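Putative nitrate transport protein (Thermoplasma volcanium, PDB 3MST) is of unknown function but probably binds a small solute, perhaps nitrate or a related anion, for transport. Local coordinates at residues Met150-Ser159 with Glu222-Tyr230; Val171-Ile179 with Tyr212-Arg220. All blocks are in the same frame, centred on the assembly; numbering follows the deposited sequence. Where two conformers were deposited one is given.

Contact 1: residues Met150-Ser159 with Glu222-Tyr230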
HETATM    1  N   MSE A 150      -5.508 -11.107  -8.443  0.50 14.99           N
HETATM    2  CA  MSE A 150      -4.968 -11.979  -7.388  0.50 14.55           C
HETATM    3  C   MSE A 150      -6.050 -12.813  -6.660  0.50 14.31           C
HETATM    4  O   MSE A 150      -5.776 -13.870  -6.099  0.50 12.03           O
HETATM    5  CB  MSE A 150      -4.139 -11.145  -6.426  0.50 15.30           C
HETATM    6  CG  MSE A 150      -2.974 -10.449  -7.132  0.50 16.37           C
HETATM    7 SE   MSE A 150      -1.553 -11.669  -7.591  0.38 14.51          SE
HETATM    8  CE  MSE A 150      -0.705 -11.574  -5.766  0.50 12.94           C
ATOM      9  N   LYS A 151      -7.291 -12.371  -6.699  1.00 16.17           N
ATOM     10  CA  LYS A 151      -8.422 -13.249  -6.318  1.00 15.94           C
ATOM     11  C   LYS A 151      -8.556 -14.418  -7.275  1.00 17.08           C
ATOM     12  O   LYS A 151      -8.740 -15.582  -6.826  1.00 17.77           O
ATOM     13  CB  LYS A 151      -9.713 -12.474  -6.245  1.00 16.68           C
ATOM     14  CG  LYS A 151      -9.802 -11.523  -5.096  1.00 20.06           C
ATOM     15  CD  LYS A 151     -11.169 -10.793  -5.103  1.00 20.67           C
ATOM     16  CE  LYS A 151     -11.344  -9.824  -3.956  1.00 20.87           C
ATOM     17  NZ  LYS A 151     -12.708  -9.254  -3.908  1.00 22.80           N
ATOM     18  N   GLU A 152      -8.481 -14.145  -8.582  1.00 17.06           N
ATOM     19  CA  GLU A 152      -8.487 -15.198  -9.600  1.00 18.67           C
ATOM     20  C   GLU A 152      -7.417 -16.272  -9.313  1.00 19.00           C
ATOM     21  O   GLU A 152      -7.643 -17.462  -9.528  1.00 22.53           O
ATOM     22  CB  GLU A 152      -8.320 -14.679 -11.038  1.00 18.95           C
ATOM     23  CG  GLU A 152      -9.441 -13.745 -11.533  1.00 21.38           C
ATOM     24  CD  GLU A 152      -9.066 -13.000 -12.846  1.00 24.62           C
ATOM     25  OE1 GLU A 152      -7.924 -13.132 -13.309  1.00 25.64           O
ATOM     26  OE2 GLU A 152      -9.913 -12.260 -13.406  1.00 27.88           O
ATOM     27  N   LEU A 153      -6.252 -15.846  -8.846  1.00 18.18           N
ATOM     28  CA  LEU A 153      -5.128 -16.726  -8.572  1.00 19.08           C
ATOM     29  C   LEU A 153      -5.137 -17.347  -7.158  1.00 20.59           C
ATOM     30  O   LEU A 153      -4.248 -18.151  -6.857  1.00 23.06           O
ATOM     31  CB  LEU A 153      -3.823 -15.962  -8.793  1.00 19.12           C
ATOM     32  CG  LEU A 153      -3.514 -15.522 -10.240  1.00 18.76           C
ATOM     33  CD1 LEU A 153      -2.395 -14.501 -10.234  1.00 20.67           C
ATOM     34  CD2 LEU A 153      -3.191 -16.697 -11.177  1.00 19.90           C
ATOM     35  N   GLY A 154      -6.105 -16.968  -6.317  1.00 20.77           N
ATOM     36  CA  GLY A 154      -6.166 -17.413  -4.908  1.00 21.80           C
ATOM     37  C   GLY A 154      -5.106 -16.795  -3.989  1.00 22.88           C
ATOM     38  O   GLY A 154      -4.648 -17.443  -2.998  1.00 22.39           O
ATOM     39  N   LEU A 155      -4.737 -15.544  -4.271  1.00 17.24           N
ATOM     40  CA  LEU A 155      -3.637 -14.864  -3.592  1.00 16.92           C
ATOM     41  C   LEU A 155      -4.056 -13.486  -3.084  1.00 18.49           C
ATOM     42  O   LEU A 155      -3.206 -12.558  -3.000  1.00 19.04           O
ATOM     43  CB  LEU A 155      -2.420 -14.739  -4.493  1.00 17.39           C
ATOM     44  CG  LEU A 155      -1.744 -16.065  -4.845  1.00 16.78           C
ATOM     45  CD1 LEU A 155      -0.651 -15.831  -5.897  1.00 21.28           C
ATOM     46  CD2 LEU A 155      -1.269 -16.777  -3.576  1.00 19.84           C
ATOM     47  N   ASP A 156      -5.338 -13.408  -2.718  1.00 18.97           N
ATOM     48  CA  ASP A 156      -5.960 -12.217  -2.121  1.00 21.70           C
ATOM     49  C   ASP A 156      -5.531 -12.046  -0.678  1.00 20.65           C
ATOM     50  O   ASP A 156      -6.141 -12.640   0.214  1.00 20.84           O
ATOM     51  CB  ASP A 156      -7.491 -12.279  -2.195  1.00 25.79           C
ATOM     52  CG  ASP A 156      -8.152 -11.050  -1.592  1.00 31.90           C
ATOM     53  OD1 ASP A 156      -7.434  -9.999  -1.418  1.00 30.18           O
ATOM     54  OD2 ASP A 156      -9.381 -11.158  -1.339  1.00 35.19           O
ATOM     55  N   LEU A 157      -4.461 -11.268  -0.495  1.00 17.06           N
ATOM     56  CA  LEU A 157      -3.783 -11.118   0.807  1.00 14.22           C
ATOM     57  C   LEU A 157      -3.420  -9.651   0.987  1.00 13.54           C
ATOM     58  O   LEU A 157      -3.271  -8.917  -0.008  1.00 16.79           O
ATOM     59  CB  LEU A 157      -2.536 -11.990   0.856  1.00 14.09           C
ATOM     60  CG  LEU A 157      -2.831 -13.491   0.860  1.00 13.70           C
ATOM     61  CD1 LEU A 157      -1.616 -14.260   0.392  1.00 16.40           C
ATOM     62  CD2 LEU A 157      -3.354 -13.964   2.232  1.00 14.51           C
ATOM     63  N   PRO A 158      -3.264  -9.195   2.218  1.00 11.09           N
ATOM     64  CA  PRO A 158      -2.949  -7.795   2.450  1.00 12.82           C
ATOM     65  C   PRO A 158      -1.520  -7.454   2.067  1.00 12.52           C
ATOM     66  O   PRO A 158      -0.554  -8.034   2.595  1.00 17.40           O
ATOM     67  CB  PRO A 158      -3.150  -7.636   3.963  1.00 12.64           C
ATOM     68  CG  PRO A 158      -2.956  -8.991   4.509  1.00 11.51           C
ATOM     69  CD  PRO A 158      -3.537  -9.902   3.483  1.00 11.49           C
ATOM     70  N   SER A 159      -1.355  -6.490   1.177  1.00 10.21           N
ATOM     71  CA  SER A 159      -0.018  -6.052   0.775  1.00  9.41           C
ATOM     72  C   SER A 159       0.614  -4.971   1.613  1.00  9.02           C
ATOM     73  O   SER A 159       1.806  -4.657   1.431  1.00 10.95           O
ATOM     74  CB  SER A 159      -0.018  -5.623  -0.703  1.00 11.81           C
ATOM     75  OG  SER A 159      -0.719  -4.400  -0.877  1.00 12.58           O
ATOM     76  N   GLU A 222      -3.761 -14.673   7.517  1.00 13.02           N
ATOM     77  CA  GLU A 222      -3.658 -13.750   6.357  1.00 12.00           C
ATOM     78  C   GLU A 222      -2.347 -12.984   6.377  1.00 11.80           C
ATOM     79  O   GLU A 222      -1.731 -12.764   5.329  1.00 12.44           O
ATOM     80  CB  GLU A 222      -4.855 -12.799   6.324  1.00 12.41           C
ATOM     81  CG  GLU A 222      -6.138 -13.561   6.063  1.00 13.01           C
ATOM     82  CD  GLU A 222      -7.308 -12.679   5.709  1.00 17.89           C
ATOM     83  OE1 GLU A 222      -7.332 -11.516   6.159  1.00 18.71           O
ATOM     84  OE2 GLU A 222      -8.246 -13.131   4.994  1.00 21.97           O
ATOM     85  N   LEU A 223      -1.928 -12.566   7.563  1.00 10.89           N
ATOM     86  CA  LEU A 223      -0.636 -11.913   7.731  1.00 11.22           C
ATOM     87  C   LEU A 223       0.538 -12.834   7.400  1.00 11.92           C
ATOM     88  O   LEU A 223       1.470 -12.458   6.685  1.00 12.37           O
ATOM     89  CB  LEU A 223      -0.480 -11.311   9.120  1.00 12.11           C
ATOM     90  CG  LEU A 223      -1.616 -10.355   9.547  1.00 11.85           C
ATOM     91  CD1 LEU A 223      -1.431  -9.859  10.975  1.00 13.97           C
ATOM     92  CD2 LEU A 223      -1.841  -9.248   8.551  1.00 16.37           C
ATOM     93  N   VAL A 224       0.485 -14.063   7.929  1.00 11.63           N
ATOM     94  CA  VAL A 224       1.488 -15.076   7.610  1.00 12.43           C
ATOM     95  C   VAL A 224       1.479 -15.368   6.101  1.00 10.99           C
ATOM     96  O   VAL A 224       2.562 -15.482   5.484  1.00 12.28           O
ATOM     97  CB  VAL A 224       1.268 -16.338   8.468  1.00 13.90           C
ATOM     98  CG1 VAL A 224       2.128 -17.542   7.980  1.00 17.12           C
ATOM     99  CG2 VAL A 224       1.560 -16.008   9.931  1.00 15.32           C
ATOM    100  N   GLY A 225       0.288 -15.475   5.517  1.00 11.70           N
ATOM    101  CA  GLY A 225       0.188 -15.731   4.083  1.00 11.43           C
ATOM    102  C   GLY A 225       0.846 -14.634   3.266  1.00 11.17           C
ATOM    103  O   GLY A 225       1.537 -14.907   2.295  1.00 11.80           O
ATOM    104  N   SER A 226       0.600 -13.379   3.610  0.50 10.59           N
ATOM    105  CA  SER A 226       1.214 -12.296   2.842  0.50  9.39           C
ATOM    106  C   SER A 226       2.738 -12.235   3.019  0.50 11.21           C
ATOM    107  O   SER A 226       3.479 -11.962   2.087  0.50 12.12           O
ATOM    108  CB  SER A 226       0.541 -10.989   3.230  0.50  9.50           C
ATOM    109  OG  SER A 226       1.041  -9.915   2.492  0.50  9.22           O
ATOM    110  N   ARG A 227       3.227 -12.539   4.213  1.00 10.05           N
ATOM    111  CA  ARG A 227       4.650 -12.584   4.427  1.00 10.96           C
ATOM    112  C   ARG A 227       5.257 -13.664   3.534  1.00 12.04           C
ATOM    113  O   ARG A 227       6.298 -13.461   2.908  1.00 12.10           O
ATOM    114  CB  ARG A 227       4.942 -12.914   5.883  1.00 11.76           C
ATOM    115  CG  ARG A 227       6.427 -12.804   6.252  1.00 14.39           C
ATOM    116  CD  ARG A 227       6.746 -13.190   7.699  1.00 13.43           C
ATOM    117  NE  ARG A 227       6.377 -14.571   7.932  1.00 16.19           N
ATOM    118  CZ  ARG A 227       6.223 -15.111   9.137  1.00 16.91           C
ATOM    119  NH1 ARG A 227       6.477 -14.397  10.236  1.00 17.04           N
ATOM    120  NH2 ARG A 227       5.852 -16.379   9.228  1.00 21.67           N
ATOM    121  N   GLU A 228       4.604 -14.830   3.489  1.00 11.84           N
ATOM    122  CA  GLU A 228       5.085 -15.929   2.657  1.00 12.78           C
ATOM    123  C   GLU A 228       5.056 -15.553   1.176  1.00 12.60           C
ATOM    124  O   GLU A 228       6.018 -15.809   0.467  1.00 13.73           O
ATOM    125  CB  GLU A 228       4.255 -17.190   2.888  1.00 14.08           C
ATOM    126  CG  GLU A 228       4.477 -17.879   4.237  1.00 20.99           C
ATOM    127  CD  GLU A 228       3.479 -19.057   4.495  1.00 31.28           C
ATOM    128  OE1 GLU A 228       2.411 -19.162   3.807  1.00 37.00           O
ATOM    129  OE2 GLU A 228       3.781 -19.878   5.414  1.00 40.02           O
ATOM    130  N   LEU A 229       3.956 -14.987   0.699  1.00 11.14           N
ATOM    131  CA  LEU A 229       3.859 -14.579  -0.700  1.00 10.77           C
ATOM    132  C   LEU A 229       4.933 -13.605  -1.103  1.00 10.35           C
ATOM    133  O   LEU A 229       5.668 -13.826  -2.089  1.00 11.89           O
ATOM    134  CB  LEU A 229       2.467 -13.987  -0.997  1.00 11.01           C
ATOM    135  CG  LEU A 229       2.245 -13.467  -2.422  1.00 12.43           C
ATOM    136  CD1 LEU A 229       2.325 -14.628  -3.449  1.00 15.67           C
ATOM    137  CD2 LEU A 229       0.898 -12.713  -2.497  1.00 13.71           C
ATOM    138  N   TYR A 230       5.066 -12.525  -0.343  1.00  9.87           N
ATOM    139  CA  TYR A 230       6.012 -11.494  -0.691  1.00 10.03           C
ATOM    140  C   TYR A 230       7.466 -11.870  -0.427  1.00 11.67           C
ATOM    141  O   TYR A 230       8.343 -11.309  -1.039  1.00 12.04           O
ATOM    142  CB  TYR A 230       5.606 -10.145  -0.085  1.00 10.14           C
ATOM    143  CG  TYR A 230       4.420  -9.529  -0.808  1.00 10.38           C
ATOM    144  CD1 TYR A 230       4.611  -8.849  -2.011  1.00 10.25           C
ATOM    145  CD2 TYR A 230       3.146  -9.624  -0.325  1.00  9.58           C
ATOM    146  CE1 TYR A 230       3.539  -8.312  -2.703  1.00 11.12           C
ATOM    147  CE2 TYR A 230       2.034  -9.092  -1.030  1.00  9.77           C
ATOM    148  CZ  TYR A 230       2.249  -8.424  -2.229  1.00  9.76           C
ATOM    149  OH  TYR A 230       1.199  -7.855  -2.900  1.00 11.19           O
TER

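Contact 2: residues Val171-Ile179 with Tyr212-Arg220. With EDO (1,2-ethanediol), chain I.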
ATOM      1  N   VAL A 171      -4.226   2.535  17.195  1.00 11.28           N
ATOM      2  CA  VAL A 171      -3.857   2.843  15.822  1.00 10.57           C
ATOM      3  C   VAL A 171      -4.849   2.134  14.880  1.00 11.85           C
ATOM      4  O   VAL A 171      -5.303   2.707  13.925  1.00 12.27           O
ATOM      5  CB  VAL A 171      -2.395   2.462  15.534  1.00 10.30           C
ATOM      6  CG1 VAL A 171      -2.114   2.595  14.010  1.00 12.66           C
ATOM      7  CG2 VAL A 171      -1.432   3.335  16.334  1.00 12.94           C
ATOM      8  N   ILE A 172      -5.196   0.883  15.169  1.00 11.78           N
ATOM      9  CA  ILE A 172      -6.170   0.149  14.384  1.00 12.57           C
ATOM     10  C   ILE A 172      -7.525   0.838  14.382  1.00 12.39           C
ATOM     11  O   ILE A 172      -8.157   0.997  13.334  1.00 12.65           O
ATOM     12  CB  ILE A 172      -6.341  -1.355  14.851  1.00 12.36           C
ATOM     13  CG1 ILE A 172      -5.024  -2.131  14.699  1.00 13.17           C
ATOM     14  CG2 ILE A 172      -7.456  -2.016  14.050  1.00 15.94           C
ATOM     15  CD1 ILE A 172      -4.965  -3.473  15.313  1.00 15.44           C
ATOM     16  N   GLU A 173      -7.958   1.238  15.580  0.50 13.04           N
ATOM     17  CA  GLU A 173      -9.234   1.884  15.751  0.50 14.08           C
ATOM     18  C   GLU A 173      -9.301   3.197  14.972  0.50 12.41           C
ATOM     19  O   GLU A 173     -10.287   3.452  14.271  0.50 13.32           O
ATOM     20  CB  GLU A 173      -9.511   2.069  17.254  0.50 15.62           C
ATOM     21  CG  GLU A 173      -9.751   0.724  17.947  0.50 17.13           C
ATOM     22  CD  GLU A 173      -9.598   0.741  19.455  0.50 22.43           C
ATOM     23  OE1 GLU A 173      -9.324   1.821  20.031  0.50 25.82           O
ATOM     24  OE2 GLU A 173      -9.738  -0.358  20.063  0.50 25.16           O
ATOM     25  N   ALA A 174      -8.255   4.012  15.075  1.00 11.90           N
ATOM     26  CA  ALA A 174      -8.165   5.278  14.322  1.00 11.47           C
ATOM     27  C   ALA A 174      -8.201   4.998  12.824  1.00 11.72           C
ATOM     28  O   ALA A 174      -8.877   5.683  12.058  1.00 12.01           O
ATOM     29  CB  ALA A 174      -6.941   6.073  14.704  1.00 11.99           C
ATOM     30  N   TYR A 175      -7.485   3.968  12.411  1.00 11.39           N
ATOM     31  CA  TYR A 175      -7.420   3.631  11.001  1.00 11.58           C
ATOM     32  C   TYR A 175      -8.814   3.305  10.441  1.00 11.26           C
ATOM     33  O   TYR A 175      -9.200   3.790   9.371  1.00 11.38           O
ATOM     34  CB  TYR A 175      -6.437   2.480  10.784  1.00 10.89           C
ATOM     35  CG  TYR A 175      -5.903   2.358   9.386  1.00  9.28           C
ATOM     36  CD1 TYR A 175      -6.588   1.610   8.428  1.00 10.48           C
ATOM     37  CD2 TYR A 175      -4.744   2.995   9.028  1.00  9.74           C
ATOM     38  CE1 TYR A 175      -6.101   1.491   7.142  1.00 10.48           C
ATOM     39  CE2 TYR A 175      -4.221   2.910   7.710  1.00  8.90           C
ATOM     40  CZ  TYR A 175      -4.936   2.156   6.800  1.00 10.07           C
ATOM     41  OH  TYR A 175      -4.436   2.045   5.513  1.00  9.83           O
ATOM     42  N   GLU A 176      -9.589   2.485  11.170  0.50 12.09           N
ATOM     43  CA  GLU A 176     -10.973   2.187  10.790  0.50 13.03           C
ATOM     44  C   GLU A 176     -11.815   3.460  10.697  0.50 11.89           C
ATOM     45  O   GLU A 176     -12.621   3.602   9.772  0.50 14.06           O
ATOM     46  CB  GLU A 176     -11.616   1.218  11.795  0.50 13.43           C
ATOM     47  CG  GLU A 176     -10.889  -0.105  11.963  0.50 12.93           C
ATOM     48  CD  GLU A 176     -11.120  -1.097  10.821  0.50 17.29           C
ATOM     49  OE1 GLU A 176     -11.529  -0.698   9.710  0.50 20.16           O
ATOM     50  OE2 GLU A 176     -10.893  -2.310  11.041  0.50 18.27           O
ATOM     51  N   GLN A 177     -11.651   4.364  11.670  1.00 12.24           N
ATOM     52  CA  GLN A 177     -12.383   5.649  11.642  1.00 13.08           C
ATOM     53  C   GLN A 177     -12.035   6.412  10.369  1.00 13.22           C
ATOM     54  O   GLN A 177     -12.927   6.985   9.699  1.00 13.47           O
ATOM     55  CB  GLN A 177     -12.125   6.493  12.898  1.00 15.91           C
ATOM     56  CG  GLN A 177     -12.735   5.899  14.201  1.00 22.29           C
ATOM     57  CD  GLN A 177     -12.293   6.686  15.426  1.00 33.66           C
ATOM     58  OE1 GLN A 177     -11.441   7.584  15.322  1.00 42.07           O
ATOM     59  NE2 GLN A 177     -12.852   6.353  16.594  1.00 38.16           N
ATOM     60  N   GLY A 178     -10.756   6.383   9.995  1.00 13.18           N
ATOM     61  CA  GLY A 178     -10.367   7.070   8.775  1.00 11.68           C
ATOM     62  C   GLY A 178     -10.913   6.427   7.497  1.00 11.05           C
ATOM     63  O   GLY A 178     -11.204   7.104   6.517  1.00 11.74           O
ATOM     64  N   ILE A 179     -10.977   5.100   7.479  1.00 12.21           N
ATOM     65  CA  ILE A 179     -11.591   4.386   6.358  1.00 11.94           C
ATOM     66  C   ILE A 179     -13.062   4.838   6.200  1.00 11.94           C
ATOM     67  O   ILE A 179     -13.499   5.128   5.101  1.00 13.59           O
ATOM     68  CB  ILE A 179     -11.474   2.877   6.563  1.00 10.78           C
ATOM     69  CG1 ILE A 179     -10.039   2.399   6.415  1.00 11.22           C
ATOM     70  CG2 ILE A 179     -12.377   2.137   5.566  1.00 15.02           C
ATOM     71  CD1 ILE A 179      -9.866   0.916   6.704  1.00 11.31           C
ATOM     72  N   TYR A 212      -9.801   2.328  -3.920  1.00 10.26           N
ATOM     73  CA  TYR A 212      -8.924   1.703  -2.916  1.00 10.78           C
ATOM     74  C   TYR A 212      -9.586   0.662  -2.063  1.00 10.46           C
ATOM     75  O   TYR A 212      -9.044  -0.421  -1.849  1.00 10.45           O
ATOM     76  CB  TYR A 212      -8.310   2.780  -2.032  1.00 10.40           C
ATOM     77  CG  TYR A 212      -7.338   3.726  -2.718  1.00  9.98           C
ATOM     78  CD1 TYR A 212      -6.224   3.259  -3.408  1.00 10.83           C
ATOM     79  CD2 TYR A 212      -7.561   5.095  -2.665  1.00 10.86           C
ATOM     80  CE1 TYR A 212      -5.317   4.138  -4.021  1.00 11.54           C
ATOM     81  CE2 TYR A 212      -6.677   5.971  -3.268  1.00 11.02           C
ATOM     82  CZ  TYR A 212      -5.538   5.508  -3.932  1.00 11.71           C
ATOM     83  OH  TYR A 212      -4.688   6.401  -4.529  1.00 12.86           O
ATOM     84  N   GLY A 213     -10.758   0.981  -1.507  1.00 11.35           N
ATOM     85  CA  GLY A 213     -11.447   0.004  -0.699  1.00 11.40           C
ATOM     86  C   GLY A 213     -10.652  -0.565   0.463  1.00 10.88           C
ATOM     87  O   GLY A 213     -10.679  -1.768   0.697  1.00 13.93           O
ATOM     88  N   HIS A 214      -9.936   0.300   1.178  1.00  9.64           N
ATOM     89  CA  HIS A 214      -9.122  -0.133   2.315  1.00 10.40           C
ATOM     90  C   HIS A 214      -9.880  -1.057   3.247  1.00 11.27           C
ATOM     91  O   HIS A 214     -11.017  -0.754   3.639  1.00 11.45           O
ATOM     92  CB  HIS A 214      -8.658   1.054   3.181  1.00 10.44           C
ATOM     93  CG  HIS A 214      -7.722   2.025   2.517  1.00  9.42           C
ATOM     94  ND1 HIS A 214      -8.139   2.923   1.545  1.00 10.59           N
ATOM     95  CD2 HIS A 214      -6.421   2.296   2.763  1.00  9.15           C
ATOM     96  CE1 HIS A 214      -7.108   3.677   1.209  1.00 10.15           C
ATOM     97  NE2 HIS A 214      -6.051   3.310   1.926  1.00  9.35           N
ATOM     98  N   GLU A 215      -9.268  -2.155   3.645  1.00 11.23           N
ATOM     99  CA  GLU A 215      -9.837  -3.058   4.634  1.00 10.98           C
ATOM    100  C   GLU A 215      -8.741  -3.635   5.526  1.00 11.33           C
ATOM    101  O   GLU A 215      -7.774  -4.236   5.041  1.00 11.49           O
ATOM    102  CB  GLU A 215     -10.573  -4.175   3.933  1.00 13.38           C
ATOM    103  CG  GLU A 215     -11.305  -5.106   4.852  1.00 20.16           C
ATOM    104  CD  GLU A 215     -11.799  -6.327   4.119  1.00 27.54           C
ATOM    105  OE1 GLU A 215     -10.993  -7.288   3.920  1.00 28.50           O
ATOM    106  OE2 GLU A 215     -12.999  -6.313   3.728  1.00 37.00           O
ATOM    107  N   VAL A 216      -8.921  -3.474   6.832  1.00 11.49           N
ATOM    108  CA  VAL A 216      -7.979  -3.975   7.824  1.00 11.37           C
ATOM    109  C   VAL A 216      -8.230  -5.448   8.129  1.00 10.84           C
ATOM    110  O   VAL A 216      -9.388  -5.860   8.171  1.00 13.00           O
ATOM    111  CB  VAL A 216      -8.129  -3.153   9.134  1.00 11.70           C
ATOM    112  CG1 VAL A 216      -7.193  -3.700  10.257  1.00 14.25           C
ATOM    113  CG2 VAL A 216      -7.837  -1.704   8.849  1.00 13.07           C
ATOM    114  N   THR A 217      -7.175  -6.221   8.286  1.00 11.78           N
ATOM    115  CA  THR A 217      -7.272  -7.557   8.834  1.00 11.39           C
ATOM    116  C   THR A 217      -6.289  -7.737   9.968  1.00 12.42           C
ATOM    117  O   THR A 217      -5.153  -7.294   9.927  1.00 11.94           O
ATOM    118  CB  THR A 217      -7.079  -8.639   7.756  1.00 13.14           C
ATOM    119  OG1 THR A 217      -7.149  -9.935   8.367  1.00 14.00           O
ATOM    120  CG2 THR A 217      -5.750  -8.478   7.003  1.00 15.22           C
ATOM    121  N   LYS A 218      -6.724  -8.451  11.001  1.00 13.06           N
ATOM    122  CA  LYS A 218      -5.872  -8.898  12.087  1.00 14.69           C
ATOM    123  C   LYS A 218      -5.726 -10.425  12.114  1.00 15.61           C
ATOM    124  O   LYS A 218      -5.216 -10.988  13.098  1.00 17.31           O
ATOM    125  CB  LYS A 218      -6.440  -8.424  13.472  1.00 18.30           C
ATOM    126  CG  LYS A 218      -6.440  -6.964  13.692  1.00 22.85           C
ATOM    127  CD  LYS A 218      -6.966  -6.652  15.112  1.00 30.22           C
ATOM    128  CE  LYS A 218      -8.437  -6.976  15.310  1.00 34.03           C
ATOM    129  NZ  LYS A 218      -8.847  -6.677  16.726  1.00 37.01           N
ATOM    130  N   LYS A 219      -6.217 -11.092  11.075  0.50 13.35           N
ATOM    131  CA  LYS A 219      -6.230 -12.565  11.047  0.50 13.93           C
ATOM    132  C   LYS A 219      -4.807 -13.074  10.798  0.50 13.13           C
ATOM    133  O   LYS A 219      -4.246 -12.848   9.715  0.50 12.81           O
ATOM    134  CB  LYS A 219      -7.164 -13.084   9.937  0.50 16.60           C
ATOM    135  CG  LYS A 219      -8.654 -12.741  10.089  0.50 20.81           C
ATOM    136  CD  LYS A 219      -9.519 -13.462   9.046  0.50 25.69           C
ATOM    137  CE  LYS A 219     -10.933 -12.865   8.917  0.50 27.08           C
ATOM    138  NZ  LYS A 219     -11.687 -13.402   7.730  0.50 28.13           N
ATOM    139  N   ARG A 220      -4.264 -13.803  11.769  1.00 12.81           N
ATOM    140  CA  ARG A 220      -2.887 -14.262  11.728  1.00 13.32           C
ATOM    141  C   ARG A 220      -2.584 -14.987  10.419  1.00 11.29           C
ATOM    142  O   ARG A 220      -1.543 -14.715   9.810  1.00 12.92           O
ATOM    143  CB  ARG A 220      -2.538 -15.174  12.894  1.00 12.88           C
ATOM    144  CG  ARG A 220      -1.056 -15.511  12.945  1.00 12.84           C
ATOM    145  CD  ARG A 220      -0.662 -16.475  14.095  1.00 14.57           C
ATOM    146  NE  ARG A 220       0.750 -16.654  14.006  1.00 12.89           N
ATOM    147  CZ  ARG A 220       1.659 -15.769  14.379  1.00 13.57           C
ATOM    148  NH1 ARG A 220       1.351 -14.748  15.177  1.00 17.28           N
ATOM    149  NH2 ARG A 220       2.900 -15.950  14.001  1.00 16.57           N
TER
HETATM  150  C1  EDO I 233      -8.983   8.044  17.626  1.00 44.83           C
HETATM  151  O1  EDO I 233      -9.638   6.813  17.311  1.00 43.25           O
HETATM  152  C2  EDO I 233      -9.065   9.024  16.455  1.00 46.79           C
HETATM  153  O2  EDO I 233     -10.277   9.788  16.491  1.00 51.06           O
HETATM  154  O   HOH W   1     -11.438  -2.337   7.786  1.00 14.63           O

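Contact 1: residues Met150-Ser159 with Glu222-Tyr230
Leu157 and Ser226 bring the backbones to 5.5 Å between their CA atoms, where the irregular chain leaving helix 146-152 passes alongside helix 220-230. Gly154, in a Schellman motif, ends the first helix and turns the chain toward this crossing. Leu157 lies over the backbone of the second helix: its CD2 is 3.7 Å from Glu222 O, and its CD1 meets Gly225 O at 3.7 Å. With no side chain on Gly225, the leucine sits directly on the helix. One turn on, Leu229 spreads its two methyls between different partners. Its chi1 of 178° carries CG toward the other segment, and chi2 (64°) parts the methyls: CD1 lies 4.0 Å from Leu155 CD1, while CD2 meets CE of the selenomethionine Met150 tip to tip, in one of that residue's two conformers. Ser226 OG donates to Pro158 O; the 2.5 Å separation of these oxygens is very short and, with Ser226 in two conformers, of doubtful precision. Ser159 CB lies obliquely near the Tyr230 ring, 3.4 Å from its OH; the OH itself hydrogen-bonds Asn104 OD1. Polar atoms of Leu157, Ser159 and Tyr230 bond an unknown ligand, probably from the crystallisation liquor, so this greasy, mostly buried junction ends in a polar patch that may mark a pocket.

Contact 2: residues Val171-Ile179 with Tyr212-Arg220
Val216 is the apolar centre of this contact, pressed by its side chain against helix 169-184. Its CG2 is 3.6 Å from Tyr175 CD1, approaching the ring obliquely, and 3.9 Å from Ile179 CD1; its other methyl, CG1, faces Ile172 CG2. Val216 holds CG1 anti to the backbone N (chi1 177°), and this divides the two methyls between successive turns of the helix. At the ends of the row, Ile179 CD1 packs on His214 CB at 3.7 Å, and Ile172 CD1 rests on the aliphatic Lys218 CD at 3.8 Å. The 171-179 segment of the helix runs nearly antiparallel to strand 215-217, at 158° with the axes 9.3 Å apart, and covers one face of the six-stranded mixed sheet at its outermost strand, an alpha/beta layering consistent with a periplasmic-binding-protein-like lobe. The polar contacts are few. Tyr175 and His214 cross at about a right angle, with the phenol OH at the imidazole edge; the OH bonds Val30 O and His214 NE2 bonds Pro29 O, tying both to the same loop. Across the strand's outer edge a water accepts from Val216 N at 2.9 Å and donates to Glu176 OE1, though Glu176 has two conformers. At the strand's end, Thr217 OG1 accepts from Lys219 N at 3.1 Å in an ST turn, just where helix 220-230 begins.

The centres of contacts 1 and 2 lie about 17 Å apart, and contact 2 is nested inside the chain loop closed by contact 1. Strand 215-217 runs by a short turn into helix 220-230, so the second segments of the two contacts are consecutive. They also touch at this joint: Glu222 OE1 is 2.7 Å from Thr217 OG1, a probable hydrogen bond, and Pro158 CG packs on Thr217 CG2. Contact 2 packs helix 169-184 over a face of the six-stranded sheet, near its outermost strand 215-217. After strand 160-164 of that sheet, the chain thus returns through strand 215-217 and helix 220-230 to pack, in contact 1, against the residues leading into strand 160-164.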